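Local coordinates for methylmalonate-semialdehyde dehydrogenase (Oceanimonas doudoroffii, PDB 4ZZ7), which probably catalyses the NAD-dependent, acylating oxidation of methylmalonate semialdehyde, as a tetrameric member of the aldehyde dehydrogenase family, at residues Pro163-Cys168 with Arg472-Arg477. Residues are numbered along the deposited sequence; the frame is centred on the assembly and turned at random.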
loop_
_atom_site.group_PDB
_atom_site.type_symbol
_atom_site.label_atom_id
_atom_site.label_comp_id
_atom_site.label_asym_id
_atom_site.label_seq_id
_atom_site.Cartn_x
_atom_site.Cartn_y
_atom_site.Cartn_z
ATOM N N PRO A 163 16.072 -0.898 -16.314
ATOM C CA PRO A 163 14.739 -0.353 -16.550
ATOM C C PRO A 163 14.227 0.365 -15.304
ATOM O O PRO A 163 13.926 1.543 -15.365
ATOM C CB PRO A 163 13.907 -1.592 -16.888
ATOM C CG PRO A 163 14.888 -2.503 -17.514
ATOM C CD PRO A 163 16.153 -2.309 -16.719
ATOM N N MET A 164 14.212 -0.330 -14.174
ATOM C CA MET A 164 13.590 0.215 -12.963
ATOM C C MET A 164 14.424 1.365 -12.414
ATOM O O MET A 164 13.869 2.367 -11.961
ATOM C CB MET A 164 13.401 -0.858 -11.878
ATOM C CG MET A 164 12.778 -0.334 -10.575
ATOM S SD MET A 164 11.135 0.384 -10.771
ATOM C CE MET A 164 10.208 -1.114 -11.045
ATOM N N ALA A 165 15.746 1.226 -12.455
ATOM C CA ALA A 165 16.623 2.260 -11.939
ATOM C C ALA A 165 16.430 3.556 -12.719
ATOM O O ALA A 165 16.321 4.638 -12.126
ATOM C CB ALA A 165 18.063 1.797 -11.999
ATOM N N ILE A 166 16.360 3.437 -14.044
ATOM C CA ILE A 166 16.258 4.606 -14.916
ATOM C C ILE A 166 14.906 5.280 -14.714
ATOM O O ILE A 166 14.819 6.475 -14.461
ATOM C CB ILE A 166 16.474 4.238 -16.391
ATOM C CG1 ILE A 166 17.966 3.983 -16.629
ATOM C CG2 ILE A 166 16.002 5.348 -17.310
ATOM C CD1 ILE A 166 18.289 3.257 -17.915
ATOM N N VAL A 167 13.846 4.499 -14.778
ATOM C CA VAL A 167 12.510 5.050 -14.648
ATOM C C VAL A 167 12.327 5.702 -13.273
ATOM O O VAL A 167 11.534 6.631 -13.142
ATOM C CB VAL A 167 11.441 3.970 -14.931
ATOM C CG1 VAL A 167 11.016 3.227 -13.658
ATOM C CG2 VAL A 167 10.247 4.588 -15.615
ATOM N N CYS A 168 13.061 5.223 -12.260
ATOM C CA CYS A 168 13.110 5.882 -10.942
ATOM C C CYS A 168 13.897 7.254 -10.829
ATOM O O CYS A 168 14.044 7.832 -9.716
ATOM C CB CYS A 168 13.641 4.891 -9.922
ATOM S SG CYS A 168 12.425 3.627 -9.524
ATOM N N ARG A 472 12.558 0.683 -4.039
ATOM C CA ARG A 472 13.150 1.139 -2.780
ATOM C C ARG A 472 14.675 1.164 -2.756
ATOM O O ARG A 472 15.285 1.979 -2.027
ATOM C CB ARG A 472 12.621 0.307 -1.616
ATOM C CG ARG A 472 11.139 0.516 -1.413
ATOM C CD ARG A 472 10.782 1.944 -0.999
ATOM N NE ARG A 472 11.007 2.112 0.438
ATOM C CZ ARG A 472 12.067 2.705 1.002
ATOM N NH1 ARG A 472 13.071 3.252 0.274
ATOM N NH2 ARG A 472 12.129 2.765 2.325
ATOM N N PHE A 473 15.286 0.274 -3.533
ATOM C CA PHE A 473 16.733 0.246 -3.620
ATOM C C PHE A 473 17.245 1.346 -4.506
ATOM O O PHE A 473 18.287 1.924 -4.204
ATOM C CB PHE A 473 17.252 -1.076 -4.138
ATOM C CG PHE A 473 18.749 -1.140 -4.162
ATOM C CD1 PHE A 473 19.463 -1.343 -2.988
ATOM C CD2 PHE A 473 19.447 -0.960 -5.343
ATOM C CE1 PHE A 473 20.840 -1.397 -3.000
ATOM C CE2 PHE A 473 20.830 -0.999 -5.363
ATOM C CZ PHE A 473 21.524 -1.219 -4.193
ATOM N N TYR A 474 16.516 1.622 -5.592
ATOM C CA TYR A 474 16.909 2.665 -6.536
ATOM C C TYR A 474 16.397 4.049 -6.159
ATOM O O TYR A 474 16.536 4.981 -6.939
ATOM C CB TYR A 474 16.501 2.294 -7.974
ATOM C CG TYR A 474 17.186 1.056 -8.480
ATOM C CD1 TYR A 474 18.525 0.861 -8.271
ATOM C CD2 TYR A 474 16.496 0.087 -9.196
ATOM C CE1 TYR A 474 19.157 -0.271 -8.727
ATOM C CE2 TYR A 474 17.125 -1.043 -9.662
ATOM C CZ TYR A 474 18.466 -1.209 -9.414
ATOM O OH TYR A 474 19.174 -2.307 -9.830
ATOM N N THR A 475 15.824 4.200 -4.974
ATOM C CA THR A 475 15.506 5.546 -4.480
ATOM C C THR A 475 15.936 5.772 -3.044
ATOM O O THR A 475 16.293 4.815 -2.335
ATOM C CB THR A 475 13.998 5.830 -4.531
ATOM O OG1 THR A 475 13.323 4.956 -3.616
ATOM C CG2 THR A 475 13.469 5.687 -5.966
ATOM N N LYS A 476 15.879 7.038 -2.621
ATOM C CA LYS A 476 16.097 7.391 -1.207
ATOM C C LYS A 476 14.912 8.146 -0.605
ATOM O O LYS A 476 14.322 9.034 -1.228
ATOM C CB LYS A 476 17.411 8.136 -0.977
ATOM C CG LYS A 476 17.748 9.141 -2.033
ATOM C CD LYS A 476 19.082 9.772 -1.742
ATOM C CE LYS A 476 19.383 10.853 -2.780
ATOM N NZ LYS A 476 20.622 11.626 -2.467
ATOM N N ARG A 477 14.571 7.746 0.614
ATOM C CA ARG A 477 13.430 8.284 1.325
ATOM C C ARG A 477 13.724 9.666 1.864
ATOM O O ARG A 477 14.713 9.896 2.552
ATOM C CB ARG A 477 13.055 7.381 2.473
ATOM C CG ARG A 477 11.909 7.926 3.280
ATOM C CD ARG A 477 11.714 7.143 4.557
ATOM N NE ARG A 477 11.052 5.872 4.294
ATOM C CZ ARG A 477 9.738 5.691 4.228
ATOM N NH1 ARG A 477 8.879 6.694 4.421
ATOM N NH2 ARG A 477 9.272 4.484 3.978
#
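Met164 meets the Tyr474 ring at its edge, its CG lying near the ring plane 4.0 Å from Tyr474 CD2. With that CG anti to the backbone N (chi1 179°), the chain then bends at its next two torsions, and the thioether end leads away from residues 472-477. One residue on, Ala165 carries the centre of the contact. Its methyl sits over one face of the same ring in a CH-pi contact, CB 3.6 Å from the centroid of Tyr474 and only 9° off the ring normal. The ring also lies along the backbone of Ala165, with Tyr474 CD2 3.5 Å from Ala165 CA. Tyr474 is the first residue to leave helical geometry after helix 467-473, and its CG, anti to its own carbonyl carbon (chi1 -63°), turns the ring toward helix 156-167, where Ala165 lies over its face. Its hydroxyl is hydrogen-bonded to Ser224 OG on strand 220-226, which fixes the far end of the ring. Helix 156-167 follows strand 144-148 and leads into strand 171-175, a beta-alpha-beta crossover of the Rossmann-like NAD-binding domain of aldehyde dehydrogenases; the contact thus packs this helix against the turn leading into strand 475-483. The side chain of Tyr474 remains about 12 Å from the bound NAD. At the helix end Cys168 points its CB toward the turn, 4.0 Å from Thr475 CG2 and 4.3 Å from Tyr474 CB. Thr475 OG1 instead turns back to the carbonyl of Val471. Although no hydrogen bond joins the two segments directly, Asn170 ND2 bridges them, bonding to both Ala165 O and Tyr474 O.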